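Acetone carboxylase alpha subunit (Xanthobacter autotrophicus Py2, PDB 5M45) is the alpha subunit of a bacterial carboxylase, built largely from a hydantoinase B/oxoprolinase family region and holding bound manganese and magnesium ions. Local coordinates at residues Thr329-Glu335 against Gly377-Pro383; Ala561-Leu567 against Met611-Leu617; Ala575-Leu579 against Trp590-Leu594. All blocks are in the same frame, centred on the assembly; numbering follows the deposited sequence.

Interaction 1: residues Thr329-Glu335 against Gly377-Pro383; sequences TWRLDFE and GTEFRLP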
loop_
_atom_site.group_PDB
_atom_site.type_symbol
_atom_site.label_atom_id
_atom_site.label_comp_id
_atom_site.label_asym_id
_atom_site.label_seq_id
_atom_site.Cartn_x
_atom_site.Cartn_y
_atom_site.Cartn_z
ATOM N N THR A 329 41.020 6.905 -14.095
ATOM C CA THR A 329 39.631 6.480 -14.200
ATOM C C THR A 329 39.547 4.990 -13.865
ATOM O O THR A 329 40.537 4.260 -13.957
ATOM C CB THR A 329 39.018 6.742 -15.611
ATOM O OG1 THR A 329 39.759 6.081 -16.634
ATOM C CG2 THR A 329 38.953 8.246 -15.943
ATOM N N TRP A 330 38.351 4.537 -13.503
ATOM C CA TRP A 330 38.125 3.103 -13.268
ATOM C C TRP A 330 36.704 2.655 -13.648
ATOM O O TRP A 330 35.814 3.488 -13.839
ATOM C CB TRP A 330 38.553 2.664 -11.857
ATOM C CG TRP A 330 37.700 3.063 -10.721
ATOM C CD1 TRP A 330 37.042 4.248 -10.555
ATOM C CD2 TRP A 330 37.425 2.292 -9.549
ATOM N NE1 TRP A 330 36.349 4.244 -9.372
ATOM C CE2 TRP A 330 36.570 3.063 -8.731
ATOM C CE3 TRP A 330 37.812 1.015 -9.108
ATOM C CZ2 TRP A 330 36.111 2.602 -7.504
ATOM C CZ3 TRP A 330 37.338 0.542 -7.897
ATOM C CH2 TRP A 330 36.504 1.348 -7.088
ATOM N N ARG A 331 36.551 1.338 -13.842
ATOM C CA ARG A 331 35.364 0.769 -14.432
ATOM C C ARG A 331 35.020 -0.545 -13.740
ATOM O O ARG A 331 35.908 -1.371 -13.485
ATOM C CB ARG A 331 35.568 0.575 -15.944
ATOM C CG ARG A 331 34.398 -0.023 -16.699
ATOM C CD ARG A 331 34.796 -0.210 -18.179
ATOM N NE ARG A 331 33.702 -0.749 -18.984
ATOM C CZ ARG A 331 32.677 -0.049 -19.451
ATOM N NH1 ARG A 331 32.590 1.265 -19.243
ATOM N NH2 ARG A 331 31.722 -0.671 -20.132
ATOM N N LEU A 332 33.730 -0.725 -13.441
ATOM C CA LEU A 332 33.223 -1.954 -12.832
ATOM C C LEU A 332 32.096 -2.532 -13.680
ATOM O O LEU A 332 31.068 -1.879 -13.855
ATOM C CB LEU A 332 32.756 -1.691 -11.420
ATOM C CG LEU A 332 33.919 -1.202 -10.538
ATOM C CD1 LEU A 332 33.852 0.290 -10.351
ATOM C CD2 LEU A 332 33.925 -1.881 -9.170
ATOM N N ASP A 333 32.298 -3.757 -14.191
ATOM C CA ASP A 333 31.394 -4.405 -15.147
ATOM C C ASP A 333 30.890 -5.707 -14.520
ATOM O O ASP A 333 31.702 -6.581 -14.163
ATOM C CB ASP A 333 32.171 -4.654 -16.456
ATOM C CG ASP A 333 31.297 -5.235 -17.589
ATOM O OD1 ASP A 333 30.182 -5.733 -17.368
ATOM O OD2 ASP A 333 31.749 -5.180 -18.763
ATOM N N PHE A 334 29.564 -5.834 -14.391
ATOM C CA PHE A 334 28.899 -6.975 -13.736
ATOM C C PHE A 334 28.229 -7.978 -14.711
ATOM O O PHE A 334 27.347 -8.739 -14.308
ATOM C CB PHE A 334 27.947 -6.457 -12.646
ATOM C CG PHE A 334 28.682 -5.749 -11.523
ATOM C CD1 PHE A 334 29.035 -4.401 -11.635
ATOM C CD2 PHE A 334 29.106 -6.446 -10.399
ATOM C CE1 PHE A 334 29.759 -3.769 -10.618
ATOM C CE2 PHE A 334 29.836 -5.825 -9.399
ATOM C CZ PHE A 334 30.161 -4.482 -9.505
ATOM N N GLU A 335 28.684 -8.003 -15.974
ATOM C CA GLU A 335 28.350 -9.047 -16.929
ATOM C C GLU A 335 28.460 -10.425 -16.308
ATOM O O GLU A 335 29.499 -10.749 -15.722
ATOM C CB GLU A 335 29.318 -8.992 -18.125
ATOM C CG GLU A 335 29.205 -10.126 -19.198
ATOM C CD GLU A 335 28.148 -9.821 -20.271
ATOM O OE1 GLU A 335 27.855 -10.639 -21.178
ATOM O OE2 GLU A 335 27.583 -8.728 -20.209
ATOM N N GLY A 377 33.444 10.110 -11.355
ATOM C CA GLY A 377 34.756 9.578 -11.702
ATOM C C GLY A 377 34.844 8.064 -11.815
ATOM O O GLY A 377 35.933 7.533 -11.932
ATOM N N THR A 378 33.706 7.370 -11.784
ATOM C CA THR A 378 33.630 5.895 -11.869
ATOM C C THR A 378 32.665 5.474 -13.003
ATOM O O THR A 378 31.613 6.071 -13.165
ATOM C CB THR A 378 33.111 5.327 -10.521
ATOM O OG1 THR A 378 33.878 5.835 -9.426
ATOM C CG2 THR A 378 33.157 3.811 -10.505
ATOM N N GLU A 379 33.053 4.488 -13.815
ATOM C CA GLU A 379 32.160 3.939 -14.850
ATOM C C GLU A 379 31.536 2.616 -14.350
ATOM O O GLU A 379 32.253 1.786 -13.775
ATOM C CB GLU A 379 32.910 3.673 -16.146
ATOM C CG GLU A 379 33.448 4.902 -16.866
ATOM C CD GLU A 379 34.435 4.536 -17.974
ATOM O OE1 GLU A 379 35.269 5.415 -18.266
ATOM O OE2 GLU A 379 34.484 3.373 -18.458
ATOM N N PHE A 380 30.212 2.441 -14.526
ATOM C CA PHE A 380 29.525 1.220 -14.115
ATOM C C PHE A 380 28.781 0.600 -15.288
ATOM O O PHE A 380 28.146 1.308 -16.063
ATOM C CB PHE A 380 28.502 1.476 -12.990
ATOM C CG PHE A 380 29.049 2.156 -11.745
ATOM C CD1 PHE A 380 29.585 1.413 -10.689
ATOM C CD2 PHE A 380 28.919 3.543 -11.575
ATOM C CE1 PHE A 380 30.018 2.028 -9.517
ATOM C CE2 PHE A 380 29.337 4.162 -10.404
ATOM C CZ PHE A 380 29.906 3.396 -9.385
ATOM N N ARG A 381 28.878 -0.728 -15.415
ATOM C CA ARG A 381 28.079 -1.480 -16.391
ATOM C C ARG A 381 27.287 -2.607 -15.688
ATOM O O ARG A 381 27.885 -3.568 -15.166
ATOM C CB ARG A 381 28.937 -2.032 -17.549
ATOM C CG ARG A 381 28.143 -2.913 -18.511
ATOM C CD ARG A 381 28.787 -3.121 -19.893
ATOM N NE ARG A 381 27.925 -3.926 -20.783
ATOM C CZ ARG A 381 27.782 -5.263 -20.754
ATOM N NH1 ARG A 381 28.460 -6.025 -19.904
ATOM N NH2 ARG A 381 26.956 -5.854 -21.613
ATOM N N LEU A 382 25.956 -2.457 -15.676
ATOM C CA LEU A 382 25.030 -3.381 -15.039
ATOM C C LEU A 382 24.005 -3.839 -16.075
ATOM O O LEU A 382 23.067 -3.094 -16.397
ATOM C CB LEU A 382 24.277 -2.721 -13.867
ATOM C CG LEU A 382 24.965 -1.848 -12.807
ATOM C CD1 LEU A 382 24.037 -1.539 -11.622
ATOM C CD2 LEU A 382 26.222 -2.472 -12.333
ATOM N N PRO A 383 24.174 -5.056 -16.619
ATOM C CA PRO A 383 23.269 -5.441 -17.695
ATOM C C PRO A 383 21.792 -5.443 -17.272
ATOM O O PRO A 383 21.486 -5.857 -16.164
ATOM C CB PRO A 383 23.760 -6.833 -18.082
ATOM C CG PRO A 383 25.203 -6.785 -17.774
ATOM C CD PRO A 383 25.270 -6.015 -16.466
#
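R381 reaches alongside D333 and E335 with its chain extended from CG to the guanidinium, so that one nitrogen serves both acids. NH1 lies 3.1 Å from D333 OD1 and uses the syn lone pair of that oxygen, although the carboxylate and guanidinium planes are 72° apart. E335 lies flatter against the same group, at 29°; its chain, bent at chi2 (86°), returns OE2 to 2.9 Å from R381 NH1, and R381 NH2 donates to the same oxygen. D333 OD1 also accepts from the backbone N of E335, forming an Asx turn. D333, E335 and R381 form a salt-bridge network, and R727 forms a further salt bridge with D333 OD2. Further back on this face, R331 NH1 meets E379 OE2 at 2.9 Å on its anti side, and R325 binds that oxygen too.

On the other face, W330 and T378 point the same way, and the indole NE1 donates to T378 OG1 at 2.9 Å in a bent bond. L332 CD1 sits over the centre of the indole face, 4.0 Å above its plane, and also touches T378 CG2 at 3.6 Å. That methyl in turn lies 3.5 Å above the F380 ring plane, offset toward the rim.

Four backbone bonds, from E379 N to W330 O through F334 N to R381 O, establish parallel pairing of strands 330-333 and 378-381. Strand 313-324 continues the mixed sheet beyond 330-333, E775 bonds the backbone of F380 and L382, and helices 257-282 and 349-361 pack on the W330/F380 face.

Interaction 2: residues Ala561-Leu567 against Met611-Leu617; sequences AAHKTNL and MFSDYDL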
loop_
_atom_site.group_PDB
_atom_site.type_symbol
_atom_site.label_atom_id
_atom_site.label_comp_id
_atom_site.label_asym_id
_atom_site.label_seq_id
_atom_site.Cartn_x
_atom_site.Cartn_y
_atom_site.Cartn_z
ATOM N N ALA A 561 15.825 -21.747 17.855
ATOM C CA ALA A 561 14.623 -21.304 18.541
ATOM C C ALA A 561 14.027 -22.441 19.343
ATOM O O ALA A 561 14.184 -23.619 18.971
ATOM C CB ALA A 561 13.594 -20.791 17.542
ATOM N N ALA A 562 13.337 -22.109 20.437
ATOM C CA ALA A 562 12.712 -23.124 21.306
ATOM C C ALA A 562 11.307 -22.708 21.775
ATOM O O ALA A 562 11.126 -21.631 22.297
ATOM C CB ALA A 562 13.624 -23.439 22.504
ATOM N N HIS A 563 10.330 -23.592 21.555
ATOM C CA HIS A 563 8.924 -23.405 21.954
ATOM C C HIS A 563 8.539 -24.369 23.074
ATOM O O HIS A 563 9.180 -25.404 23.247
ATOM C CB HIS A 563 7.989 -23.624 20.766
ATOM C CG HIS A 563 8.240 -22.693 19.621
ATOM N ND1 HIS A 563 8.003 -21.342 19.707
ATOM C CD2 HIS A 563 8.705 -22.911 18.367
ATOM C CE1 HIS A 563 8.322 -20.757 18.568
ATOM N NE2 HIS A 563 8.718 -21.692 17.719
ATOM N N LYS A 564 7.490 -24.031 23.825
ATOM C CA LYS A 564 6.991 -24.846 24.940
ATOM C C LYS A 564 8.120 -25.305 25.856
ATOM O O LYS A 564 8.255 -26.491 26.162
ATOM C CB LYS A 564 6.250 -26.064 24.403
ATOM C CG LYS A 564 5.102 -25.746 23.468
ATOM C CD LYS A 564 4.837 -26.965 22.574
ATOM C CE LYS A 564 3.370 -27.109 22.163
ATOM N NZ LYS A 564 2.644 -25.817 21.940
ATOM N N THR A 565 8.926 -24.328 26.265
ATOM C CA THR A 565 10.180 -24.573 26.993
ATOM C C THR A 565 10.003 -25.080 28.424
ATOM O O THR A 565 10.938 -25.687 28.977
ATOM C CB THR A 565 11.012 -23.271 27.084
ATOM O OG1 THR A 565 10.266 -22.280 27.793
ATOM C CG2 THR A 565 11.375 -22.758 25.684
ATOM N N ASN A 566 8.845 -24.783 29.026
ATOM C CA ASN A 566 8.589 -25.012 30.460
ATOM C C ASN A 566 9.488 -24.141 31.368
ATOM O O ASN A 566 9.680 -24.461 32.548
ATOM C CB ASN A 566 8.718 -26.507 30.800
ATOM C CG ASN A 566 8.024 -26.886 32.117
ATOM O OD1 ASN A 566 6.967 -26.371 32.462
ATOM N ND2 ASN A 566 8.651 -27.801 32.862
ATOM N N LEU A 567 10.016 -23.030 30.848
ATOM C CA LEU A 567 10.967 -22.219 31.633
ATOM C C LEU A 567 10.348 -21.576 32.878
ATOM O O LEU A 567 11.052 -21.358 33.837
ATOM C CB LEU A 567 11.697 -21.172 30.776
ATOM C CG LEU A 567 12.958 -21.720 30.077
ATOM C CD1 LEU A 567 13.404 -20.775 28.948
ATOM C CD2 LEU A 567 14.092 -21.952 31.096
ATOM N N MET A 611 4.380 -18.391 15.275
ATOM C CA MET A 611 3.858 -18.062 16.624
ATOM C C MET A 611 4.932 -18.320 17.710
ATOM O O MET A 611 5.571 -19.382 17.714
ATOM C CB MET A 611 2.584 -18.854 16.930
ATOM C CG MET A 611 1.393 -18.461 16.053
ATOM S SD MET A 611 -0.039 -19.498 16.253
ATOM C CE MET A 611 0.430 -20.878 15.250
ATOM N N PHE A 612 5.146 -17.340 18.576
ATOM C CA PHE A 612 5.948 -17.488 19.796
ATOM C C PHE A 612 5.095 -17.017 21.002
ATOM O O PHE A 612 4.238 -16.091 20.886
ATOM C CB PHE A 612 7.243 -16.630 19.776
ATOM C CG PHE A 612 8.399 -17.190 18.969
ATOM C CD1 PHE A 612 8.333 -17.269 17.568
ATOM C CD2 PHE A 612 9.603 -17.515 19.583
ATOM C CE1 PHE A 612 9.396 -17.745 16.831
ATOM C CE2 PHE A 612 10.685 -18.006 18.836
ATOM C CZ PHE A 612 10.582 -18.128 17.463
ATOM N N SER A 613 5.370 -17.591 22.170
ATOM C CA SER A 613 4.742 -17.184 23.435
ATOM C C SER A 613 5.781 -16.842 24.484
ATOM O O SER A 613 6.932 -17.260 24.384
ATOM C CB SER A 613 3.923 -18.314 24.036
ATOM O OG SER A 613 3.035 -18.833 23.076
ATOM N N ASP A 614 5.321 -16.177 25.555
ATOM C CA ASP A 614 6.173 -15.897 26.706
ATOM C C ASP A 614 6.877 -17.180 27.180
ATOM O O ASP A 614 6.266 -18.267 27.215
ATOM C CB ASP A 614 5.398 -15.272 27.869
ATOM C CG ASP A 614 5.186 -13.757 27.735
ATOM O OD1 ASP A 614 5.374 -13.174 26.624
ATOM O OD2 ASP A 614 4.775 -13.133 28.779
ATOM N N TYR A 615 8.167 -17.014 27.503
ATOM C CA TYR A 615 9.121 -18.050 27.933
ATOM C C TYR A 615 9.774 -18.873 26.780
ATOM O O TYR A 615 10.658 -19.685 27.039
ATOM C CB TYR A 615 8.555 -18.967 29.048
ATOM C CG TYR A 615 8.203 -18.233 30.329
ATOM C CD1 TYR A 615 9.155 -17.989 31.293
ATOM C CD2 TYR A 615 6.878 -17.863 30.613
ATOM C CE1 TYR A 615 8.844 -17.379 32.495
ATOM C CE2 TYR A 615 6.525 -17.238 31.810
ATOM C CZ TYR A 615 7.527 -16.998 32.753
ATOM O OH TYR A 615 7.255 -16.385 33.956
ATOM N N ASP A 616 9.371 -18.637 25.537
ATOM C CA ASP A 616 10.074 -19.174 24.353
ATOM C C ASP A 616 11.419 -18.447 24.132
ATOM O O ASP A 616 11.616 -17.300 24.616
ATOM C CB ASP A 616 9.207 -19.082 23.081
ATOM C CG ASP A 616 8.005 -20.040 23.070
ATOM O OD1 ASP A 616 7.827 -20.878 23.986
ATOM O OD2 ASP A 616 7.213 -19.958 22.078
ATOM N N LEU A 617 12.338 -19.123 23.416
ATOM C CA LEU A 617 13.701 -18.617 23.191
ATOM C C LEU A 617 14.001 -18.389 21.721
ATOM O O LEU A 617 13.521 -19.127 20.872
ATOM C CB LEU A 617 14.731 -19.599 23.742
ATOM C CG LEU A 617 14.741 -19.869 25.249
ATOM C CD1 LEU A 617 15.784 -20.932 25.572
ATOM C CD2 LEU A 617 14.982 -18.608 26.064
HETATM O O HOH W 1 5.172 -22.011 22.656
#
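H563 turns its CG away from its own carbonyl carbon (chi1 -60°), and D616 adopts the equivalent torsion (chi1 -70°), which brings imidazole and carboxylate together. H563 ND1 donates to D616 OD2 at 2.9 Å in a nearly straight bond. The oxygen lies in the imidazole plane, but the nitrogen stands above the carboxylate plane. S613 N reaches OD2 from the opposite face, so the oxygen is held between two donors; a water that also bonds K564 N donates to it as well. H563 NE2 is bound by E610 OE1, which leaves both ring nitrogens engaged and fixes the ring's rotation.

The same ring presents its edge to F612 in a T-shaped stack: H563 CE1 stands 3.3 Å above the centre of the phenyl face, with the planes at 65°. H563 CE1 is also 3.2 Å from M611 O.

T565 OG1 donates to Y615 O at 2.7 Å, from above the carbonyl plane, while accepting from L567 N in an ST turn. Next to it, L567 CB touches Y615 CD1, and L567 CD1 meets L617 CD2 at 3.9 Å. A562 and L617 form an antiparallel hydrogen-bonded pair through two backbone N-H...O hydrogen bonds, A562 N to L617 O and L617 N to A562 O, each 3.0 Å.

That pairing joins strand 559-563 to strand 617-621 in a five-stranded antiparallel sheet. Strand 610-612 belongs to a different sheet, and the type II turn S613-D616 carries the chain between them. M525 of strand 520-526 backs L567, Y615 and L617, and helix 567-573 adjoins Y615.

Interaction 3: residues Ala575-Leu579 against Trp590-Leu594; sequences AEIPL and WDAML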
loop_
_atom_site.group_PDB
_atom_site.type_symbol
_atom_site.label_atom_id
_atom_site.label_comp_id
_atom_site.label_asym_id
_atom_site.label_seq_id
_atom_site.Cartn_x
_atom_site.Cartn_y
_atom_site.Cartn_z
ATOM N N ALA A 575 16.095 -25.069 38.790
ATOM C CA ALA A 575 16.804 -25.877 37.778
ATOM C C ALA A 575 17.755 -25.037 36.915
ATOM O O ALA A 575 17.597 -23.813 36.842
ATOM C CB ALA A 575 15.803 -26.594 36.882
ATOM N N GLU A 576 18.709 -25.686 36.243
ATOM C CA GLU A 576 19.629 -24.984 35.326
ATOM C C GLU A 576 18.817 -24.325 34.225
ATOM O O GLU A 576 17.886 -24.928 33.671
ATOM C CB GLU A 576 20.567 -25.900 34.531
ATOM C CG GLU A 576 21.478 -26.889 35.222
ATOM C CD GLU A 576 22.336 -27.604 34.140
ATOM O OE1 GLU A 576 23.392 -27.010 33.752
ATOM O OE2 GLU A 576 21.928 -28.712 33.635
ATOM N N ILE A 577 19.193 -23.102 33.882
ATOM C CA ILE A 577 18.545 -22.405 32.759
ATOM C C ILE A 577 19.556 -21.935 31.698
ATOM O O ILE A 577 20.706 -21.622 32.034
ATOM C CB ILE A 577 17.623 -21.277 33.235
ATOM C CG1 ILE A 577 18.353 -20.271 34.072
ATOM C CG2 ILE A 577 16.469 -21.849 34.043
ATOM C CD1 ILE A 577 17.391 -19.246 34.668
ATOM N N PRO A 578 19.148 -21.954 30.410
ATOM C CA PRO A 578 20.047 -21.450 29.355
ATOM C C PRO A 578 20.392 -19.971 29.563
ATOM O O PRO A 578 19.487 -19.149 29.706
ATOM C CB PRO A 578 19.249 -21.620 28.065
ATOM C CG PRO A 578 18.172 -22.585 28.406
ATOM C CD PRO A 578 17.894 -22.467 29.861
ATOM N N LEU A 579 21.699 -19.665 29.612
ATOM C CA LEU A 579 22.194 -18.291 29.690
ATOM C C LEU A 579 23.434 -18.138 28.807
ATOM O O LEU A 579 24.090 -19.148 28.435
ATOM C CB LEU A 579 22.539 -17.910 31.128
ATOM C CG LEU A 579 21.455 -18.053 32.222
ATOM C CD1 LEU A 579 22.129 -18.073 33.612
ATOM C CD2 LEU A 579 20.401 -16.943 32.071
ATOM N N TRP A 590 22.540 -25.984 25.941
ATOM C CA TRP A 590 21.173 -25.579 26.237
ATOM C C TRP A 590 20.105 -26.667 26.006
ATOM O O TRP A 590 19.159 -26.789 26.759
ATOM C CB TRP A 590 20.759 -24.334 25.407
ATOM C CG TRP A 590 21.541 -23.101 25.655
ATOM C CD1 TRP A 590 22.287 -22.788 26.774
ATOM C CD2 TRP A 590 21.639 -21.973 24.784
ATOM N NE1 TRP A 590 22.843 -21.534 26.632
ATOM C CE2 TRP A 590 22.456 -21.010 25.421
ATOM C CE3 TRP A 590 21.119 -21.677 23.519
ATOM C CZ2 TRP A 590 22.760 -19.778 24.830
ATOM C CZ3 TRP A 590 21.421 -20.448 22.939
ATOM C CH2 TRP A 590 22.221 -19.513 23.595
ATOM N N ASP A 591 20.280 -27.443 24.954
ATOM C CA ASP A 591 19.212 -28.346 24.484
ATOM C C ASP A 591 18.831 -29.393 25.551
ATOM O O ASP A 591 17.648 -29.631 25.794
ATOM C CB ASP A 591 19.623 -29.018 23.151
ATOM C CG ASP A 591 19.955 -28.021 22.052
ATOM O OD1 ASP A 591 20.565 -26.958 22.354
ATOM O OD2 ASP A 591 19.621 -28.293 20.859
ATOM N N ALA A 592 19.838 -29.939 26.228
ATOM C CA ALA A 592 19.603 -30.913 27.305
ATOM C C ALA A 592 18.923 -30.327 28.556
ATOM O O ALA A 592 18.383 -31.084 29.357
ATOM C CB ALA A 592 20.912 -31.607 27.679
ATOM N N MET A 593 18.963 -29.004 28.721
ATOM C CA MET A 593 18.301 -28.315 29.841
ATOM C C MET A 593 16.785 -28.147 29.612
ATOM O O MET A 593 16.060 -27.774 30.550
ATOM C CB MET A 593 18.912 -26.911 30.037
ATOM C CG MET A 593 20.408 -26.841 30.321
ATOM S SD MET A 593 20.956 -25.099 30.470
ATOM C CE MET A 593 22.731 -25.296 30.411
ATOM N N LEU A 594 16.311 -28.397 28.386
ATOM C CA LEU A 594 14.934 -28.171 27.989
ATOM C C LEU A 594 14.327 -29.468 27.438
ATOM O O LEU A 594 13.949 -29.528 26.270
ATOM C CB LEU A 594 14.883 -27.078 26.913
ATOM C CG LEU A 594 15.525 -25.723 27.248
ATOM C CD1 LEU A 594 15.500 -24.800 26.033
ATOM C CD2 LEU A 594 14.840 -25.041 28.426
HETATM O O HOH W 2 17.002 -27.516 33.185
#
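P578 sets its CB over one face of the W590 indole: the atom lies 3.7 Å from the centroid of the five-membered ring, only 19° off the ring normal, which meets the geometry of a CH-pi contact. The nearest ring atom to P578 CB is W590 CD1, at 3.5 Å. At the indole edge, W590 NE1 donates to L579 O at 3.2 Å, with the oxygen close to the ring plane, though the nitrogen stands above the carbonyl plane. One indole thus meets consecutive residues by face and by edge.

M593 runs out extended past CG (chi2 178°, chi3 -167°), which carries SD to 3.6 Å from P578 N, beside the I577-P578 peptide. Its CE reaches E576 OE1 at 3.8 Å, the two side chains crossing at about a right angle. L594 CD2 touches P578 CG at 4.1 Å, so the proline meets three residues of 590-594. A water donates to both E576 O and M593 O, at 2.8 Å each.

Behind this shell, bonds from M593 N to W590 O and L594 N to D591 O accompany the helical backbone angles of 590-593, which form no regular helix; D591 salt-bridges R601. L523 backs P578 and W590, and L617 backs P578 and L594. A575 O bonds a basic side chain of another protein's chain, against which I577 and L579 also pack.

Apolar and CH-pi packing therefore dominates; one indole N-H...O bond is the direct polar link, and one water bridges the E576 and M593 carbonyls.

Overall arrangement
Interaction 1 comes first along the chain and stands apart: its centre is 49 Å from that of interaction 2 and 53 Å from that of interaction 3, on the opposite side of the chain's centre. It belongs to the mixed sheet containing strands 330-333 and 378-381. Interactions 2 and 3 are neighbours, their centres 13 Å apart, and residues 575-579 and 590-594 fall between the two segments of interaction 2. They share an apolar surface where L567 CD2 meets I577 CG2 at 3.8 Å and L617 meets L594. The excursion between strands 559-563 and 598-602 is thus packed back onto the five-stranded antiparallel sheet. All six segments belong to the hydantoinase B/oxoprolinase region of the chain.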